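Local coordinates for protein carboxylic ester hydrolase (Aspergillus niger, PDB 7K4O) that hydrolyses ester bonds as a tannin acyl hydrolase (tannase), probably releasing gallic acid from tannins by a serine-hydrolase mechanism, at residues Val263-Leu268 / Gln536-Ser541; Pro423-Ile428 / Asp540-Asp545; Trp454-Thr459 / Leu514-Leu519. All coordinates share one frame; numbering follows the deposited sequence.

In the fold
The three contacts lie on the same side of the chain's centre, their own centres 10 to 14 Å apart. In chain order the segments run 263-268, 423-428, 454-459, 514-519, 536-541 and 540-545, so every contact brings a later part of the chain back onto an earlier one, and contact 3 falls wholly within the spans of contacts 1 and 2. Contacts 1 and 2 share Asp540 and Ser541 on the last helix, 536-541. Contact 3 lies on strand 455-460 at the edge of the mixed sheet. Trp542, just after helix 536-541, touches both other contacts, so the C-terminal part of the chain is packed onto segment 263-268, helix 425-438 and the loop beside the edge strand.

Contact 1 (Val263-Leu268 / Gln536-Ser541); sequences VARTDL and QRSIDS
Arg265 reaches across to Ser538, its NH2 giving a hydrogen bond to OG at 2.8 Å. The hydroxyl oxygen sits at the edge of the guanidinium, almost exactly in its plane, and also hydrogen-bonds Asn535 OD1. That is the tight side of the contact, where every guanidinium nitrogen has a partner: NH1 bonds Pro521 O, and NE makes a 2.9 Å salt bridge to Asp267 OD1. Leu268 closes one face of the same group, with CD1 3.6 Å above its plane and over its centre. Bends at chi2 (-72°) and chi3 (-66°) curl the arginine chain back over Asp267 and Leu268, bringing NE to Asp267 and NH2 to Ser538.

Arg265 is the N-cap residue of helix 266-272, which follows the calcium-binding loop; its side chain lies about 4 Å from that of Asp256, a ligand of the calcium ion. In the first turn, Asp267 OD1 also accepts from Leu268 N, using its anti lone pair, at 2.8 Å. The other oxygen, OD2, makes a salt bridge with Arg520 NE and accepts a hydrogen bond from Trp542 NE1, so the buried carboxylate is gripped at both ends. On the same residue, Asp267 CB presses on Ser541 OG at 3.2 Å, while that hydroxyl bonds back to Ser538 O within its own helix.

Toward solvent the fit is slacker. Leu268 CD2, 3.4 Å from Ser538 OG, meets Arg537 NH1 at 3.7 Å, the leucine and arginine side chains crossing at about a right angle; the charge of Arg537 is paired with Asp272 instead.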
loop_
_atom_site.group_PDB
_atom_site.type_symbol
_atom_site.label_atom_id
_atom_site.label_comp_id
_atom_site.label_asym_id
_atom_site.label_seq_id
_atom_site.Cartn_x
_atom_site.Cartn_y
_atom_site.Cartn_z
ATOM N N VAL A 263 12.890 15.636 -4.086
ATOM C CA VAL A 263 11.921 16.117 -5.095
ATOM C C VAL A 263 10.496 15.983 -4.554
ATOM O O VAL A 263 9.928 14.872 -4.613
ATOM C CB VAL A 263 12.140 15.338 -6.395
ATOM C CG1 VAL A 263 11.128 15.739 -7.451
ATOM C CG2 VAL A 263 13.581 15.533 -6.872
ATOM N N ALA A 264 9.938 17.091 -4.094
ATOM C CA ALA A 264 8.556 17.162 -3.591
ATOM C C ALA A 264 7.617 17.428 -4.746
ATOM O O ALA A 264 6.410 17.368 -4.529
ATOM C CB ALA A 264 8.423 18.250 -2.554
ATOM N N ARG A 265 8.127 17.839 -5.920
ATOM C CA ARG A 265 7.249 18.151 -7.069
ATOM C C ARG A 265 7.685 17.274 -8.244
ATOM O O ARG A 265 8.276 17.795 -9.236
ATOM C CB ARG A 265 7.241 19.655 -7.355
ATOM C CG ARG A 265 6.620 20.455 -6.215
ATOM C CD ARG A 265 5.110 20.300 -6.114
ATOM N NE ARG A 265 4.416 20.859 -7.239
ATOM C CZ ARG A 265 4.094 22.127 -7.403
ATOM N NH1 ARG A 265 4.341 23.015 -6.451
ATOM N NH2 ARG A 265 3.487 22.512 -8.505
ATOM N N THR A 266 7.295 15.996 -8.194
ATOM C CA THR A 266 7.527 15.066 -9.323
ATOM C C THR A 266 6.617 15.433 -10.486
ATOM O O THR A 266 6.944 15.010 -11.629
ATOM C CB THR A 266 7.363 13.600 -8.915
ATOM O OG1 THR A 266 6.004 13.451 -8.527
ATOM C CG2 THR A 266 8.365 13.192 -7.873
ATOM N N ASP A 267 5.560 16.194 -10.270
ATOM C CA ASP A 267 4.681 16.722 -11.325
ATOM C C ASP A 267 5.495 17.747 -12.150
ATOM O O ASP A 267 5.539 17.643 -13.397
ATOM C CB ASP A 267 3.395 17.308 -10.754
ATOM C CG ASP A 267 3.492 18.028 -9.420
ATOM O OD1 ASP A 267 4.599 18.581 -9.092
ATOM O OD2 ASP A 267 2.486 17.984 -8.667
ATOM N N LEU A 268 6.084 18.750 -11.495
ATOM C CA LEU A 268 6.923 19.749 -12.241
ATOM C C LEU A 268 8.069 18.994 -12.917
ATOM O O LEU A 268 8.401 19.371 -14.051
ATOM C CB LEU A 268 7.445 20.838 -11.301
ATOM C CG LEU A 268 6.366 21.701 -10.690
ATOM C CD1 LEU A 268 6.963 22.651 -9.658
ATOM C CD2 LEU A 268 5.573 22.460 -11.747
ATOM N N GLN A 536 -2.914 24.333 -11.602
ATOM C CA GLN A 536 -3.696 23.534 -12.569
ATOM C C GLN A 536 -2.773 22.692 -13.450
ATOM O O GLN A 536 -3.108 21.531 -13.732
ATOM C CB GLN A 536 -4.601 24.414 -13.407
ATOM C CG GLN A 536 -5.626 23.610 -14.189
ATOM C CD GLN A 536 -6.592 22.945 -13.228
ATOM O OE1 GLN A 536 -7.300 23.612 -12.465
ATOM N NE2 GLN A 536 -6.622 21.620 -13.262
ATOM N N ARG A 537 -1.681 23.254 -13.926
ATOM C CA ARG A 537 -0.764 22.530 -14.825
ATOM C C ARG A 537 -0.236 21.281 -14.105
ATOM O O ARG A 537 -0.156 20.187 -14.720
ATOM C CB ARG A 537 0.360 23.491 -15.241
ATOM C CG ARG A 537 1.256 22.978 -16.350
ATOM C CD ARG A 537 2.185 24.118 -16.824
ATOM N NE ARG A 537 3.288 24.313 -15.902
ATOM C CZ ARG A 537 4.522 23.800 -16.039
ATOM N NH1 ARG A 537 5.414 24.000 -15.093
ATOM N NH2 ARG A 537 4.895 23.122 -17.115
ATOM N N SER A 538 0.151 21.409 -12.842
ATOM C CA SER A 538 0.638 20.258 -12.046
ATOM C C SER A 538 -0.515 19.260 -11.856
ATOM O O SER A 538 -0.259 18.069 -12.016
ATOM C CB SER A 538 1.191 20.725 -10.726
ATOM O OG SER A 538 2.399 21.448 -10.911
ATOM N N ILE A 539 -1.698 19.742 -11.472
ATOM C CA ILE A 539 -2.839 18.827 -11.196
ATOM C C ILE A 539 -3.084 18.015 -12.463
ATOM O O ILE A 539 -3.266 16.798 -12.370
ATOM C CB ILE A 539 -4.062 19.613 -10.739
ATOM C CG1 ILE A 539 -3.800 20.194 -9.346
ATOM C CG2 ILE A 539 -5.333 18.794 -10.815
ATOM C CD1 ILE A 539 -4.755 21.277 -8.984
ATOM N N ASP A 540 -3.066 18.676 -13.623
ATOM C CA ASP A 540 -3.387 17.996 -14.909
ATOM C C ASP A 540 -2.353 16.921 -15.195
ATOM O O ASP A 540 -2.719 15.925 -15.850
ATOM C CB ASP A 540 -3.468 18.981 -16.071
ATOM C CG ASP A 540 -4.637 19.933 -16.034
ATOM O OD1 ASP A 540 -5.559 19.777 -15.190
ATOM O OD2 ASP A 540 -4.582 20.920 -16.817
ATOM N N SER A 541 -1.101 17.071 -14.762
ATOM C CA SER A 541 -0.021 16.093 -15.041
ATOM C C SER A 541 -0.294 14.753 -14.338
ATOM O O SER A 541 0.308 13.769 -14.730
ATOM C CB SER A 541 1.330 16.569 -14.690
ATOM O OG SER A 541 1.557 16.618 -13.279
#

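Contact 2 (Pro423-Ile428 / Asp540-Asp545)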
loop_
_atom_site.group_PDB
_atom_site.type_symbol
_atom_site.label_atom_id
_atom_site.label_comp_id
_atom_site.label_asym_id
_atom_site.label_seq_id
_atom_site.Cartn_x
_atom_site.Cartn_y
_atom_site.Cartn_z
ATOM N N PRO A 423 2.799 2.867 -8.824
ATOM C CA PRO A 423 2.857 4.237 -9.291
ATOM C C PRO A 423 2.095 5.198 -8.369
ATOM O O PRO A 423 0.952 4.979 -8.073
ATOM C CB PRO A 423 2.221 4.189 -10.666
ATOM C CG PRO A 423 2.459 2.791 -11.103
ATOM C CD PRO A 423 2.260 1.944 -9.854
ATOM N N THR A 424 2.730 6.313 -7.997
ATOM C CA THR A 424 2.038 7.329 -7.179
ATOM C C THR A 424 0.727 7.760 -7.815
ATOM O O THR A 424 -0.262 8.003 -7.079
ATOM C CB THR A 424 2.966 8.533 -6.921
ATOM O OG1 THR A 424 4.265 8.041 -6.591
ATOM C CG2 THR A 424 2.394 9.403 -5.817
ATOM N N ALA A 425 0.684 7.923 -9.147
ATOM C CA ALA A 425 -0.529 8.363 -9.834
ATOM C C ALA A 425 -1.691 7.375 -9.632
ATOM O O ALA A 425 -2.828 7.777 -9.862
ATOM C CB ALA A 425 -0.203 8.623 -11.289
ATOM N N ALA A 426 -1.416 6.138 -9.263
ATOM C CA ALA A 426 -2.487 5.133 -9.029
ATOM C C ALA A 426 -3.386 5.618 -7.883
ATOM O O ALA A 426 -4.604 5.342 -7.954
ATOM C CB ALA A 426 -1.966 3.795 -8.737
ATOM N N SER A 427 -2.804 6.296 -6.902
ATOM C CA SER A 427 -3.599 6.774 -5.730
ATOM C C SER A 427 -4.406 7.990 -6.117
ATOM O O SER A 427 -5.587 8.080 -5.738
ATOM C CB SER A 427 -2.709 7.017 -4.524
ATOM O OG SER A 427 -2.234 5.802 -3.972
ATOM N N ILE A 428 -3.817 8.974 -6.823
ATOM C CA ILE A 428 -4.599 10.138 -7.279
ATOM C C ILE A 428 -5.791 9.651 -8.083
ATOM O O ILE A 428 -6.912 10.169 -7.930
ATOM C CB ILE A 428 -3.705 11.105 -8.099
ATOM C CG1 ILE A 428 -2.792 11.970 -7.225
ATOM C CG2 ILE A 428 -4.599 11.992 -8.911
ATOM C CD1 ILE A 428 -1.725 11.265 -6.519
ATOM N N ASP A 540 -3.066 18.676 -13.623
ATOM C CA ASP A 540 -3.387 17.996 -14.909
ATOM C C ASP A 540 -2.353 16.921 -15.195
ATOM O O ASP A 540 -2.719 15.925 -15.850
ATOM C CB ASP A 540 -3.468 18.981 -16.071
ATOM C CG ASP A 540 -4.637 19.933 -16.034
ATOM O OD1 ASP A 540 -5.559 19.777 -15.190
ATOM O OD2 ASP A 540 -4.582 20.920 -16.817
ATOM N N SER A 541 -1.101 17.071 -14.762
ATOM C CA SER A 541 -0.021 16.093 -15.041
ATOM C C SER A 541 -0.294 14.753 -14.338
ATOM O O SER A 541 0.308 13.769 -14.730
ATOM C CB SER A 541 1.330 16.569 -14.690
ATOM O OG SER A 541 1.557 16.618 -13.279
ATOM N N TRP A 542 -1.155 14.759 -13.312
ATOM C CA TRP A 542 -1.457 13.537 -12.522
ATOM C C TRP A 542 -2.678 12.820 -13.087
ATOM O O TRP A 542 -3.099 11.809 -12.459
ATOM C CB TRP A 542 -1.741 13.896 -11.053
ATOM C CG TRP A 542 -0.569 14.328 -10.245
ATOM C CD1 TRP A 542 -0.199 15.613 -9.965
ATOM C CD2 TRP A 542 0.347 13.487 -9.530
ATOM N NE1 TRP A 542 0.917 15.621 -9.191
ATOM C CE2 TRP A 542 1.266 14.331 -8.871
ATOM C CE3 TRP A 542 0.520 12.110 -9.444
ATOM C CZ2 TRP A 542 2.321 13.828 -8.125
ATOM C CZ3 TRP A 542 1.550 11.605 -8.692
ATOM C CH2 TRP A 542 2.444 12.455 -8.032
ATOM N N HIS A 543 -3.307 13.367 -14.113
ATOM C CA HIS A 543 -4.581 12.832 -14.637
ATOM C C HIS A 543 -4.305 12.191 -15.987
ATOM O O HIS A 543 -3.683 12.855 -16.842
ATOM C CB HIS A 543 -5.627 13.903 -14.769
ATOM C CG HIS A 543 -6.089 14.464 -13.460
ATOM N ND1 HIS A 543 -6.764 15.671 -13.386
ATOM C CD2 HIS A 543 -6.020 13.976 -12.196
ATOM C CE1 HIS A 543 -7.087 15.905 -12.117
ATOM N NE2 HIS A 543 -6.634 14.886 -11.361
ATOM N N TYR A 544 -4.798 10.985 -16.190
ATOM C CA TYR A 544 -4.516 10.206 -17.416
ATOM C C TYR A 544 -5.810 9.762 -18.078
ATOM O O TYR A 544 -6.758 9.332 -17.452
ATOM C CB TYR A 544 -3.579 9.047 -17.132
ATOM C CG TYR A 544 -2.227 9.520 -16.682
ATOM C CD1 TYR A 544 -1.267 9.864 -17.605
ATOM C CD2 TYR A 544 -1.940 9.720 -15.333
ATOM C CE1 TYR A 544 -0.023 10.335 -17.222
ATOM C CE2 TYR A 544 -0.701 10.191 -14.927
ATOM C CZ TYR A 544 0.256 10.526 -15.883
ATOM O OH TYR A 544 1.475 10.989 -15.500
ATOM N N ASP A 545 -5.816 9.885 -19.412
ATOM C CA ASP A 545 -6.909 9.395 -20.259
ATOM C C ASP A 545 -6.510 8.010 -20.773
ATOM O O ASP A 545 -5.583 7.899 -21.638
ATOM C CB ASP A 545 -7.177 10.366 -21.404
ATOM C CG ASP A 545 -8.227 9.853 -22.373
ATOM O OD1 ASP A 545 -8.956 8.904 -22.048
ATOM O OD2 ASP A 545 -8.284 10.409 -23.468
HETATM O O HOH W 1 -3.772 9.328 -11.924
#
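The indole of Trp542 lies against the start of helix 425-438, touched by three residues in different ways. Ile428 comes over one face: its CD1 stands 3.7 Å above the plane, displaced toward the rim, in an off-centre CH-pi contact with the six-membered ring. The two side chains cross at about a right angle. Ala425 N is at the ring edge, near the plane, 3.8 Å from Trp542 CZ3. Beside it the methyl CG2 of Thr424 approaches Trp542 CZ3 obliquely at 3.7 Å.

Ala425 CB is shared between two aromatic rings, 4.0 Å from Trp542 CE3 and as far from Tyr544 CE2. Farther along the helix, Ile428 CG2 touches the edge of the His543 ring. A water lies at the edge of the Tyr544 ring and gives one proton to Ala425 O at 2.7 Å and the other to Trp542 O at 2.6 Å, stitching the two backbones together.

One shell out, the hydrogen bond from Trp542 NE1 to Asp267 OD2 probably limits how the indole can turn, and Trp517 meets it edge-to-face. With chi1 at -71°, CG lies beside the backbone N and the ring swings toward the helix start. Thr424 OG1 is held by Gly416 O, leaving its methyl for the tryptophan. Tyr544 O is bonded to Arg429 NH1. The loop before this helix carries Ser421 and Ile422 of the gallate pocket, and Thr424 touches residues of what is probably the Ser186-His465-Asp419 triad of an alpha/beta-hydrolase.

With no direct hydrogen bond across the segments, cohesion here comes from apolar and CH-pi packing, and the one polar link is a water that donates to both carbonyls.

Contact 3 (Trp454-Thr459 / Leu514-Leu519); sequences WYRLYT and LCAWPL
Leu457 O takes the single direct hydrogen bond of this contact, from Trp517 N at 2.8 Å. It is nearly straight at both ends, 160° at the hydrogen and 169° at the carbonyl oxygen. Ala516 CA adds a CA-H...O contact to the same Leu457 O at 3.5 Å.

Two waters bridge the backbones. One accepts from Thr459 N and donates to Cys515 O at 2.7 Å; the other links Leu457 N to Trp517 O.

Among the apolar contacts, Leu457 and Trp517 lie side by side and point the same way, CB to CB 4.0 Å, each with its CG anti to its own backbone N. Ala516 CB approaches the Tyr458 ring obliquely, 3.7 Å from CE2.

Polar groups border this packing. The Tyr458 ring edge is turned to Leu514 O, 3.4 Å from CD2, while its OH bonds Pro495 O. Asn452 O and Thr496 O hold Arg456 through NH1 and NH2; Ala516 CB merely packs against NH2.

The loop contains a cis peptide before Pro518 and is tied to Cys532 by the Cys515 disulfide. Strand 455-460, paired with 410-416, is outermost in this alpha/beta-hydrolase sheet, and the loop partly covers its other edge.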
loop_
_atom_site.group_PDB
_atom_site.type_symbol
_atom_site.label_atom_id
_atom_site.label_comp_id
_atom_site.label_asym_id
_atom_site.label_seq_id
_atom_site.Cartn_x
_atom_site.Cartn_y
_atom_site.Cartn_z
ATOM N N TRP A 454 -13.753 14.110 4.284
ATOM C CA TRP A 454 -13.706 12.756 4.892
ATOM C C TRP A 454 -12.675 11.810 4.249
ATOM O O TRP A 454 -12.359 10.791 4.845
ATOM C CB TRP A 454 -15.112 12.141 4.946
ATOM C CG TRP A 454 -15.719 11.952 3.597
ATOM C CD1 TRP A 454 -16.392 12.898 2.887
ATOM C CD2 TRP A 454 -15.684 10.760 2.771
ATOM N NE1 TRP A 454 -16.835 12.380 1.690
ATOM C CE2 TRP A 454 -16.382 11.083 1.579
ATOM C CE3 TRP A 454 -15.170 9.466 2.916
ATOM C CZ2 TRP A 454 -16.580 10.164 0.544
ATOM C CZ3 TRP A 454 -15.308 8.591 1.837
ATOM C CH2 TRP A 454 -16.013 8.935 0.707
ATOM N N TYR A 455 -12.137 12.091 3.078
ATOM C CA TYR A 455 -11.151 11.211 2.400
ATOM C C TYR A 455 -10.058 12.120 1.837
ATOM O O TYR A 455 -10.291 12.817 0.867
ATOM C CB TYR A 455 -11.803 10.359 1.299
ATOM C CG TYR A 455 -10.863 9.639 0.355
ATOM C CD1 TYR A 455 -9.520 9.411 0.670
ATOM C CD2 TYR A 455 -11.335 9.134 -0.860
ATOM C CE1 TYR A 455 -8.661 8.762 -0.231
ATOM C CE2 TYR A 455 -10.498 8.460 -1.746
ATOM C CZ TYR A 455 -9.147 8.322 -1.453
ATOM O OH TYR A 455 -8.310 7.708 -2.331
ATOM N N ARG A 456 -8.932 12.152 2.519
ATOM C CA ARG A 456 -7.794 13.030 2.220
ATOM C C ARG A 456 -6.615 12.185 1.780
ATOM O O ARG A 456 -6.350 11.120 2.338
ATOM C CB ARG A 456 -7.488 13.932 3.429
ATOM C CG ARG A 456 -8.666 14.814 3.799
ATOM C CD ARG A 456 -8.473 15.630 5.086
ATOM N NE ARG A 456 -7.534 16.693 4.819
ATOM C CZ ARG A 456 -7.830 17.848 4.221
ATOM N NH1 ARG A 456 -9.064 18.145 3.851
ATOM N NH2 ARG A 456 -6.867 18.734 4.046
ATOM N N LEU A 457 -5.911 12.705 0.774
ATOM C CA LEU A 457 -4.809 12.031 0.089
ATOM C C LEU A 457 -3.561 12.916 0.137
ATOM O O LEU A 457 -3.660 14.136 -0.171
ATOM C CB LEU A 457 -5.236 11.779 -1.365
ATOM C CG LEU A 457 -4.136 11.299 -2.298
ATOM C CD1 LEU A 457 -3.575 9.934 -1.893
ATOM C CD2 LEU A 457 -4.684 11.270 -3.719
ATOM N N TYR A 458 -2.439 12.316 0.450
ATOM C CA TYR A 458 -1.167 13.039 0.651
ATOM C C TYR A 458 -0.045 12.289 -0.052
ATOM O O TYR A 458 0.143 11.096 0.205
ATOM C CB TYR A 458 -0.852 13.199 2.146
ATOM C CG TYR A 458 -1.957 13.770 2.987
ATOM C CD1 TYR A 458 -2.928 12.928 3.495
ATOM C CD2 TYR A 458 -2.015 15.116 3.338
ATOM C CE1 TYR A 458 -3.951 13.387 4.300
ATOM C CE2 TYR A 458 -3.039 15.583 4.149
ATOM C CZ TYR A 458 -4.002 14.722 4.643
ATOM O OH TYR A 458 -5.055 15.141 5.443
ATOM N N THR A 459 0.740 12.957 -0.899
ATOM C CA THR A 459 1.980 12.326 -1.392
ATOM C C THR A 459 3.139 12.643 -0.459
ATOM O O THR A 459 3.094 13.681 0.280
ATOM C CB THR A 459 2.275 12.662 -2.868
ATOM O OG1 THR A 459 2.777 13.995 -3.009
ATOM C CG2 THR A 459 1.058 12.461 -3.759
ATOM N N LEU A 514 2.636 17.598 5.236
ATOM C CA LEU A 514 2.317 17.163 3.835
ATOM C C LEU A 514 1.023 17.783 3.370
ATOM O O LEU A 514 -0.006 17.749 4.083
ATOM C CB LEU A 514 2.267 15.636 3.788
ATOM C CG LEU A 514 3.408 14.845 4.381
ATOM C CD1 LEU A 514 3.108 13.343 4.304
ATOM C CD2 LEU A 514 4.720 15.133 3.670
ATOM N N CYS A 515 1.052 18.420 2.192
ATOM C CA CYS A 515 -0.117 19.034 1.531
ATOM C C CYS A 515 -1.138 17.955 1.135
ATOM O O CYS A 515 -0.719 16.848 0.721
ATOM C CB CYS A 515 0.295 19.803 0.272
ATOM S SG CYS A 515 1.393 21.197 0.668
ATOM N N ALA A 516 -2.404 18.273 1.298
ATOM C CA ALA A 516 -3.555 17.442 0.906
ATOM C C ALA A 516 -3.859 17.720 -0.550
ATOM O O ALA A 516 -4.074 18.887 -0.933
ATOM C CB ALA A 516 -4.769 17.746 1.740
ATOM N N TRP A 517 -3.904 16.655 -1.333
ATOM C CA TRP A 517 -4.390 16.695 -2.727
ATOM C C TRP A 517 -5.684 17.468 -2.764
ATOM O O TRP A 517 -6.548 17.293 -1.911
ATOM C CB TRP A 517 -4.590 15.245 -3.244
ATOM C CG TRP A 517 -5.027 15.190 -4.673
ATOM C CD1 TRP A 517 -6.286 15.052 -5.149
ATOM C CD2 TRP A 517 -4.184 15.413 -5.823
ATOM N NE1 TRP A 517 -6.286 15.153 -6.521
ATOM C CE2 TRP A 517 -5.016 15.399 -6.948
ATOM C CE3 TRP A 517 -2.823 15.701 -5.985
ATOM C CZ2 TRP A 517 -4.530 15.633 -8.237
ATOM C CZ3 TRP A 517 -2.329 15.888 -7.266
ATOM C CH2 TRP A 517 -3.187 15.884 -8.358
ATOM N N PRO A 518 -5.960 18.325 -3.768
ATOM C CA PRO A 518 -5.111 18.573 -4.948
ATOM C C PRO A 518 -4.103 19.722 -4.854
ATOM O O PRO A 518 -3.519 20.085 -5.881
ATOM C CB PRO A 518 -6.168 18.954 -5.987
ATOM C CG PRO A 518 -7.201 19.712 -5.200
ATOM C CD PRO A 518 -7.245 18.997 -3.867
ATOM N N LEU A 519 -3.852 20.198 -3.639
ATOM C CA LEU A 519 -2.785 21.190 -3.420
ATOM C C LEU A 519 -1.442 20.480 -3.538
ATOM O O LEU A 519 -1.318 19.259 -3.267
ATOM C CB LEU A 519 -2.977 21.844 -2.039
ATOM C CG LEU A 519 -4.322 22.549 -1.837
ATOM C CD1 LEU A 519 -4.436 23.043 -0.399
ATOM C CD2 LEU A 519 -4.482 23.711 -2.814
HETATM O O HOH W 2 -6.868 15.242 -0.097
HETATM O O HOH W 3 0.597 15.798 -1.427
#